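Local atomic coordinates of 2-(hydroxymethyl)glutarate dehydrogenase (PDB entry 3CKY), a protein that catalyses the NAD-dependent interconversion of 2-formylglutarate and (S)-2-hydroxymethylglutarate, a step of nicotinate fermentation. Residues A20-F33 with V43-V57. Numbering follows the deposited sequence.
Sequences AINLLKEGVTVYAF and VVAQGAQACENNQKV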
ATOM      1  N   ALA A  20     -28.774  -5.139  30.460  1.00 73.16           N
ATOM      2  CA  ALA A  20     -29.131  -5.033  31.880  1.00 73.11           C
ATOM      3  C   ALA A  20     -30.588  -5.410  32.120  1.00 72.92           C
ATOM      4  O   ALA A  20     -30.900  -6.114  33.074  1.00 72.91           O
ATOM      5  CB  ALA A  20     -28.856  -3.617  32.406  1.00 72.96           C
ATOM      6  N   ILE A  21     -31.471  -4.934  31.246  1.00 72.88           N
ATOM      7  CA  ILE A  21     -32.904  -5.225  31.338  1.00 72.90           C
ATOM      8  C   ILE A  21     -33.203  -6.713  31.178  1.00 72.80           C
ATOM      9  O   ILE A  21     -34.008  -7.264  31.928  1.00 72.90           O
ATOM     10  CB  ILE A  21     -33.709  -4.421  30.292  1.00 72.91           C
ATOM     11  CG1 ILE A  21     -33.738  -2.942  30.682  1.00 72.91           C
ATOM     12  CG2 ILE A  21     -35.131  -4.957  30.167  1.00 72.87           C
ATOM     13  CD1 ILE A  21     -34.332  -2.050  29.620  1.00 73.07           C
ATOM     14  N   ASN A  22     -32.559  -7.359  30.208  1.00 72.74           N
ATOM     15  CA  ASN A  22     -32.720  -8.803  30.015  1.00 72.68           C
ATOM     16  C   ASN A  22     -32.262  -9.593  31.238  1.00 72.57           C
ATOM     17  O   ASN A  22     -32.888 -10.585  31.608  1.00 72.45           O
ATOM     18  CB  ASN A  22     -31.971  -9.279  28.763  1.00 72.74           C
ATOM     19  CG  ASN A  22     -32.682  -8.898  27.478  1.00 72.77           C
ATOM     20  OD1 ASN A  22     -33.902  -8.735  27.459  1.00 73.47           O
ATOM     21  ND2 ASN A  22     -31.925  -8.763  26.396  1.00 72.57           N
ATOM     22  N   LEU A  23     -31.174  -9.143  31.858  1.00 72.51           N
ATOM     23  CA  LEU A  23     -30.687  -9.733  33.104  1.00 72.63           C
ATOM     24  C   LEU A  23     -31.685  -9.517  34.241  1.00 72.70           C
ATOM     25  O   LEU A  23     -31.929 -10.422  35.042  1.00 72.81           O
ATOM     26  CB  LEU A  23     -29.322  -9.147  33.478  1.00 72.50           C
ATOM     27  CG  LEU A  23     -28.126  -9.668  32.678  1.00 72.43           C
ATOM     28  CD1 LEU A  23     -26.925  -8.752  32.853  1.00 72.17           C
ATOM     29  CD2 LEU A  23     -27.770 -11.092  33.079  1.00 72.19           C
ATOM     30  N   LEU A  24     -32.263  -8.320  34.300  1.00 72.82           N
ATOM     31  CA  LEU A  24     -33.250  -7.985  35.327  1.00 73.03           C
ATOM     32  C   LEU A  24     -34.521  -8.820  35.179  1.00 73.18           C
ATOM     33  O   LEU A  24     -35.131  -9.198  36.172  1.00 73.11           O
ATOM     34  CB  LEU A  24     -33.594  -6.491  35.287  1.00 72.92           C
ATOM     35  CG  LEU A  24     -32.522  -5.532  35.820  1.00 72.73           C
ATOM     36  CD1 LEU A  24     -32.850  -4.100  35.443  1.00 72.27           C
ATOM     37  CD2 LEU A  24     -32.366  -5.660  37.320  1.00 72.39           C
ATOM     38  N   LYS A  25     -34.907  -9.119  33.945  1.00 73.51           N
ATOM     39  CA  LYS A  25     -36.080  -9.955  33.704  1.00 73.79           C
ATOM     40  C   LYS A  25     -35.865 -11.419  34.103  1.00 73.92           C
ATOM     41  O   LYS A  25     -36.833 -12.156  34.253  1.00 74.20           O
ATOM     42  CB  LYS A  25     -36.529  -9.853  32.243  1.00 73.87           C
ATOM     43  CG  LYS A  25     -37.274  -8.554  31.938  1.00 74.18           C
ATOM     44  CD  LYS A  25     -38.027  -8.595  30.607  1.00 74.20           C
ATOM     45  CE  LYS A  25     -37.143  -8.209  29.436  1.00 74.54           C
ATOM     46  NZ  LYS A  25     -36.081  -9.214  29.172  1.00 75.09           N
ATOM     47  N   GLU A  26     -34.611 -11.841  34.271  1.00 74.22           N
ATOM     48  CA  GLU A  26     -34.309 -13.167  34.826  1.00 74.38           C
ATOM     49  C   GLU A  26     -34.134 -13.114  36.341  1.00 74.41           C
ATOM     50  O   GLU A  26     -33.743 -14.104  36.958  1.00 74.51           O
ATOM     51  CB  GLU A  26     -33.039 -13.752  34.207  1.00 74.53           C
ATOM     52  CG  GLU A  26     -33.049 -13.833  32.699  1.00 75.61           C
ATOM     53  CD  GLU A  26     -34.180 -14.678  32.146  1.00 77.01           C
ATOM     54  OE1 GLU A  26     -34.626 -15.619  32.831  1.00 78.10           O
ATOM     55  OE2 GLU A  26     -34.614 -14.401  31.008  1.00 78.28           O
ATOM     56  N   GLY A  27     -34.413 -11.959  36.937  1.00 74.39           N
ATOM     57  CA  GLY A  27     -34.300 -11.793  38.376  1.00 74.42           C
ATOM     58  C   GLY A  27     -32.869 -11.767  38.882  1.00 74.45           C
ATOM     59  O   GLY A  27     -32.629 -12.030  40.061  1.00 74.37           O
ATOM     60  N   VAL A  28     -31.913 -11.448  38.008  1.00 74.48           N
ATOM     61  CA  VAL A  28     -30.522 -11.331  38.445  1.00 74.52           C
ATOM     62  C   VAL A  28     -30.307  -9.916  38.985  1.00 74.58           C
ATOM     63  O   VAL A  28     -30.824  -8.939  38.426  1.00 74.50           O
ATOM     64  CB  VAL A  28     -29.479 -11.657  37.326  1.00 74.58           C
ATOM     65  CG1 VAL A  28     -30.085 -12.546  36.236  1.00 74.33           C
ATOM     66  CG2 VAL A  28     -28.888 -10.384  36.732  1.00 74.45           C
ATOM     67  N   THR A  29     -29.559  -9.817  40.080  1.00 74.57           N
ATOM     68  CA  THR A  29     -29.251  -8.526  40.692  1.00 74.69           C
ATOM     69  C   THR A  29     -28.267  -7.744  39.824  1.00 74.71           C
ATOM     70  O   THR A  29     -27.171  -8.227  39.539  1.00 74.55           O
ATOM     71  CB  THR A  29     -28.636  -8.696  42.094  1.00 74.63           C
ATOM     72  OG1 THR A  29     -29.547  -9.410  42.942  1.00 75.13           O
ATOM     73  CG2 THR A  29     -28.321  -7.342  42.710  1.00 74.49           C
ATOM     74  N   VAL A  30     -28.670  -6.540  39.417  1.00 74.84           N
ATOM     75  CA  VAL A  30     -27.876  -5.696  38.522  1.00 74.99           C
ATOM     76  C   VAL A  30     -27.583  -4.328  39.150  1.00 75.14           C
ATOM     77  O   VAL A  30     -28.502  -3.554  39.428  1.00 75.00           O
ATOM     78  CB  VAL A  30     -28.601  -5.472  37.168  1.00 75.00           C
ATOM     79  CG1 VAL A  30     -27.824  -4.497  36.295  1.00 74.88           C
ATOM     80  CG2 VAL A  30     -28.812  -6.794  36.439  1.00 74.65           C
ATOM     81  N   TYR A  31     -26.299  -4.044  39.372  1.00 75.35           N
ATOM     82  CA  TYR A  31     -25.841  -2.709  39.766  1.00 75.45           C
ATOM     83  C   TYR A  31     -25.421  -1.936  38.518  1.00 75.46           C
ATOM     84  O   TYR A  31     -24.999  -2.538  37.533  1.00 75.55           O
ATOM     85  CB  TYR A  31     -24.666  -2.803  40.742  1.00 75.66           C
ATOM     86  CG  TYR A  31     -24.977  -3.578  41.999  1.00 75.76           C
ATOM     87  CD1 TYR A  31     -25.562  -2.958  43.100  1.00 76.42           C
ATOM     88  CD2 TYR A  31     -24.691  -4.934  42.089  1.00 76.33           C
ATOM     89  CE1 TYR A  31     -25.851  -3.674  44.263  1.00 76.04           C
ATOM     90  CE2 TYR A  31     -24.977  -5.657  43.242  1.00 76.05           C
ATOM     91  CZ  TYR A  31     -25.555  -5.022  44.324  1.00 75.96           C
ATOM     92  OH  TYR A  31     -25.828  -5.742  45.458  1.00 75.73           O
ATOM     93  N   ALA A  32     -25.532  -0.611  38.550  1.00 75.37           N
ATOM     94  CA  ALA A  32     -25.257   0.189  37.357  1.00 75.38           C
ATOM     95  C   ALA A  32     -24.884   1.652  37.635  1.00 75.35           C
ATOM     96  O   ALA A  32     -25.429   2.295  38.536  1.00 75.23           O
ATOM     97  CB  ALA A  32     -26.450   0.130  36.410  1.00 75.41           C
ATOM     98  N   PHE A  33     -23.939   2.154  36.840  1.00 75.38           N
ATOM     99  CA  PHE A  33     -23.620   3.577  36.776  1.00 75.33           C
ATOM    100  C   PHE A  33     -23.336   4.025  35.338  1.00 75.21           C
ATOM    101  O   PHE A  33     -22.800   3.269  34.526  1.00 75.12           O
ATOM    102  CB  PHE A  33     -22.411   3.920  37.645  1.00 75.50           C
ATOM    103  CG  PHE A  33     -21.928   5.333  37.458  1.00 75.55           C
ATOM    104  CD1 PHE A  33     -22.576   6.390  38.083  1.00 76.16           C
ATOM    105  CD2 PHE A  33     -20.850   5.611  36.628  1.00 75.75           C
ATOM    106  CE1 PHE A  33     -22.147   7.699  37.898  1.00 76.01           C
ATOM    107  CE2 PHE A  33     -20.412   6.914  36.440  1.00 75.74           C
ATOM    108  CZ  PHE A  33     -21.060   7.960  37.076  1.00 75.77           C
ATOM    109  N   VAL A  43     -33.010   1.797  33.672  1.00 71.24           N
ATOM    110  CA  VAL A  43     -32.825   0.436  34.190  1.00 71.39           C
ATOM    111  C   VAL A  43     -33.288   0.277  35.643  1.00 71.41           C
ATOM    112  O   VAL A  43     -33.759  -0.800  36.023  1.00 71.30           O
ATOM    113  CB  VAL A  43     -31.357  -0.065  34.050  1.00 71.51           C
ATOM    114  CG1 VAL A  43     -30.941  -0.094  32.584  1.00 71.35           C
ATOM    115  CG2 VAL A  43     -30.399   0.785  34.878  1.00 71.78           C
ATOM    116  N   VAL A  44     -33.175   1.333  36.450  1.00 71.53           N
ATOM    117  CA  VAL A  44     -33.634   1.259  37.844  1.00 71.63           C
ATOM    118  C   VAL A  44     -35.147   1.042  37.908  1.00 71.73           C
ATOM    119  O   VAL A  44     -35.653   0.466  38.870  1.00 71.79           O
ATOM    120  CB  VAL A  44     -33.256   2.508  38.694  1.00 71.66           C
ATOM    121  CG1 VAL A  44     -31.755   2.782  38.636  1.00 71.35           C
ATOM    122  CG2 VAL A  44     -34.058   3.728  38.270  1.00 71.68           C
ATOM    123  N   ALA A  45     -35.857   1.502  36.878  1.00 71.80           N
ATOM    124  CA  ALA A  45     -37.290   1.253  36.743  1.00 71.94           C
ATOM    125  C   ALA A  45     -37.590  -0.230  36.516  1.00 72.06           C
ATOM    126  O   ALA A  45     -38.639  -0.722  36.937  1.00 72.07           O
ATOM    127  CB  ALA A  45     -37.864   2.086  35.607  1.00 71.95           C
ATOM    128  N   GLN A  46     -36.672  -0.931  35.848  1.00 72.21           N
ATOM    129  CA  GLN A  46     -36.796  -2.379  35.635  1.00 72.34           C
ATOM    130  C   GLN A  46     -36.174  -3.214  36.764  1.00 72.38           C
ATOM    131  O   GLN A  46     -36.167  -4.446  36.692  1.00 72.30           O
ATOM    132  CB  GLN A  46     -36.199  -2.786  34.275  1.00 72.54           C
ATOM    133  CG  GLN A  46     -37.214  -2.818  33.137  1.00 72.80           C
ATOM    134  CD  GLN A  46     -37.736  -1.438  32.785  1.00 73.24           C
ATOM    135  OE1 GLN A  46     -36.959  -0.532  32.473  1.00 73.27           O
ATOM    136  NE2 GLN A  46     -39.057  -1.273  32.824  1.00 72.69           N
ATOM    137  N   GLY A  47     -35.660  -2.549  37.799  1.00 72.43           N
ATOM    138  CA  GLY A  47     -35.172  -3.229  39.002  1.00 72.59           C
ATOM    139  C   GLY A  47     -33.680  -3.124  39.276  1.00 72.71           C
ATOM    140  O   GLY A  47     -33.177  -3.766  40.197  1.00 72.68           O
ATOM    141  N   ALA A  48     -32.968  -2.326  38.487  1.00 72.89           N
ATOM    142  CA  ALA A  48     -31.532  -2.140  38.688  1.00 73.02           C
ATOM    143  C   ALA A  48     -31.274  -1.318  39.946  1.00 73.18           C
ATOM    144  O   ALA A  48     -32.091  -0.476  40.323  1.00 73.01           O
ATOM    145  CB  ALA A  48     -30.912  -1.454  37.484  1.00 72.94           C
ATOM    146  N   GLN A  49     -30.142  -1.577  40.593  1.00 73.34           N
ATOM    147  CA  GLN A  49     -29.707  -0.785  41.736  1.00 73.53           C
ATOM    148  C   GLN A  49     -28.654   0.238  41.299  1.00 73.44           C
ATOM    149  O   GLN A  49     -27.547  -0.124  40.898  1.00 73.35           O
ATOM    150  CB  GLN A  49     -29.165  -1.693  42.843  1.00 73.70           C
ATOM    151  CG  GLN A  49     -30.253  -2.520  43.536  1.00 74.23           C
ATOM    152  CD  GLN A  49     -29.794  -3.137  44.848  1.00 74.41           C
ATOM    153  OE1 GLN A  49     -29.909  -4.347  45.048  1.00 75.81           O
ATOM    154  NE2 GLN A  49     -29.274  -2.307  45.749  1.00 75.31           N
ATOM    155  N   ALA A  50     -29.014   1.519  41.371  1.00 73.34           N
ATOM    156  CA  ALA A  50     -28.130   2.597  40.936  1.00 73.16           C
ATOM    157  C   ALA A  50     -26.936   2.755  41.878  1.00 73.04           C
ATOM    158  O   ALA A  50     -27.042   2.503  43.080  1.00 72.96           O
ATOM    159  CB  ALA A  50     -28.901   3.905  40.829  1.00 73.04           C
ATOM    160  N   CYS A  51     -25.801   3.156  41.310  1.00 72.89           N
ATOM    161  CA  CYS A  51     -24.579   3.406  42.070  1.00 72.67           C
ATOM    162  C   CYS A  51     -24.047   4.806  41.773  1.00 72.55           C
ATOM    163  O   CYS A  51     -24.345   5.391  40.731  1.00 72.54           O
ATOM    164  CB  CYS A  51     -23.513   2.361  41.730  1.00 72.70           C
ATOM    165  SG  CYS A  51     -23.957   0.665  42.132  1.00 72.35           S
ATOM    166  N   GLU A  52     -23.247   5.323  42.700  1.00 72.23           N
ATOM    167  CA  GLU A  52     -22.729   6.689  42.639  1.00 72.01           C
ATOM    168  C   GLU A  52     -21.635   6.864  41.589  1.00 71.76           C
ATOM    169  O   GLU A  52     -21.468   7.948  41.029  1.00 71.67           O
ATOM    170  CB  GLU A  52     -22.165   7.063  44.008  1.00 72.10           C
ATOM    171  CG  GLU A  52     -21.904   8.536  44.230  1.00 72.20           C
ATOM    172  CD  GLU A  52     -21.234   8.781  45.560  1.00 72.07           C
ATOM    173  OE1 GLU A  52     -20.082   8.332  45.735  1.00 71.86           O
ATOM    174  OE2 GLU A  52     -21.862   9.412  46.433  1.00 72.80           O
ATOM    175  N   ASN A  53     -20.888   5.794  41.336  1.00 71.49           N
ATOM    176  CA  ASN A  53     -19.733   5.841  40.443  1.00 71.25           C
ATOM    177  C   ASN A  53     -19.271   4.437  40.046  1.00 71.00           C
ATOM    178  O   ASN A  53     -19.838   3.446  40.501  1.00 71.10           O
ATOM    179  CB  ASN A  53     -18.596   6.608  41.126  1.00 71.14           C
ATOM    180  CG  ASN A  53     -18.267   6.059  42.498  1.00 71.07           C
ATOM    181  OD1 ASN A  53     -18.020   4.865  42.656  1.00 70.94           O
ATOM    182  ND2 ASN A  53     -18.260   6.934  43.503  1.00 71.11           N
ATOM    183  N   ASN A  54     -18.243   4.364  39.203  1.00 70.73           N
ATOM    184  CA  ASN A  54     -17.683   3.081  38.741  1.00 70.46           C
ATOM    185  C   ASN A  54     -17.163   2.190  39.863  1.00 70.18           C
ATOM    186  O   ASN A  54     -17.399   0.984  39.865  1.00 70.00           O
ATOM    187  CB  ASN A  54     -16.535   3.319  37.753  1.00 70.45           C
ATOM    188  CG  ASN A  54     -16.997   3.925  36.434  1.00 70.36           C
ATOM    189  OD1 ASN A  54     -18.167   3.841  36.072  1.00 70.33           O
ATOM    190  ND2 ASN A  54     -16.067   4.533  35.706  1.00 70.05           N
ATOM    191  N   GLN A  55     -16.442   2.785  40.805  1.00 69.98           N
ATOM    192  CA  GLN A  55     -15.911   2.042  41.947  1.00 69.73           C
ATOM    193  C   GLN A  55     -17.018   1.369  42.757  1.00 69.50           C
ATOM    194  O   GLN A  55     -16.887   0.206  43.148  1.00 69.42           O
ATOM    195  CB  GLN A  55     -15.109   2.972  42.851  1.00 69.73           C
ATOM    196  CG  GLN A  55     -13.864   3.523  42.194  1.00 69.90           C
ATOM    197  CD  GLN A  55     -12.928   4.158  43.196  1.00 69.66           C
ATOM    198  OE1 GLN A  55     -13.359   4.892  44.087  1.00 70.02           O
ATOM    199  NE2 GLN A  55     -11.639   3.873  43.060  1.00 68.96           N
ATOM    200  N   LYS A  56     -18.100   2.110  43.003  1.00 69.20           N
ATOM    201  CA  LYS A  56     -19.268   1.584  43.716  1.00 68.98           C
ATOM    202  C   LYS A  56     -19.814   0.329  43.043  1.00 68.74           C
ATOM    203  O   LYS A  56     -20.066  -0.676  43.709  1.00 68.68           O
ATOM    204  CB  LYS A  56     -20.370   2.644  43.799  1.00 69.03           C
ATOM    205  CG  LYS A  56     -20.091   3.771  44.792  1.00 69.14           C
ATOM    206  CD  LYS A  56     -20.706   3.498  46.158  1.00 69.35           C
ATOM    207  CE  LYS A  56     -22.167   3.945  46.237  1.00 69.61           C
ATOM    208  NZ  LYS A  56     -23.086   3.172  45.354  1.00 69.43           N
ATOM    209  N   VAL A  57     -19.986   0.388  41.723  1.00 68.47           N
ATOM    210  CA  VAL A  57     -20.429  -0.773  40.960  1.00 68.27           C
ATOM    211  C   VAL A  57     -19.420  -1.912  41.122  1.00 68.25           C
ATOM    212  O   VAL A  57     -19.801  -3.056  41.382  1.00 68.37           O
ATOM    213  CB  VAL A  57     -20.598  -0.453  39.454  1.00 68.32           C
ATOM    214  CG1 VAL A  57     -21.033  -1.698  38.685  1.00 67.83           C
ATOM    215  CG2 VAL A  57     -21.599   0.679  39.251  1.00 68.05           C
TER
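Tyr31 pairs with Gln49 and Ala32 with Ala50 in parallel register, held by three backbone hydrogen bonds. Gln49 N reaches Val30 O at 2.8 Å, almost straight (169°). Ala32 N gives to Gln49 O, and Cys51 N to Ala32 O; both are more bent. Strand 49-50 is the outermost strand on this side of the chain's Rossmann sheet; 29-33 lies between it and strand 6-10.

The Phe33 ring reaches the start of helix 54-60 because chi1 (172°) swings CG to the side opposite its backbone N. Asn53 CA sits over the Phe33 ring, 3.7 Å from the centroid, a CH-pi contact. Cys51 O lies 3.3 Å from Phe33 CD1 and Asn54 OD1 3.3 Å from Phe33 CD2, both at the ring edge. Asn53 OD1 caps the helix at Lys56 N. Phe33 CB packs on Val57 CG2 at 3.7 Å. Replacing Phe33 with an alanine is likely to leave Asn53 CA without its ring and a gap at the start of helix 54-60. The Tyr31 ring lies alongside Gln49, its CD1 3.8 Å from Gln49 CB.

Among apolar contacts, Leu24 CD1 packs 3.9 Å from Ala48 CB, and CD2 lies against Gly47, where a Schellman motif ends helix 37-44. Val43 meets Ala20 and Ala32.

Three backbone bonds fix the strand pairing; mainly apolar side chains join helix 16-25 to the beta-alpha-beta unit.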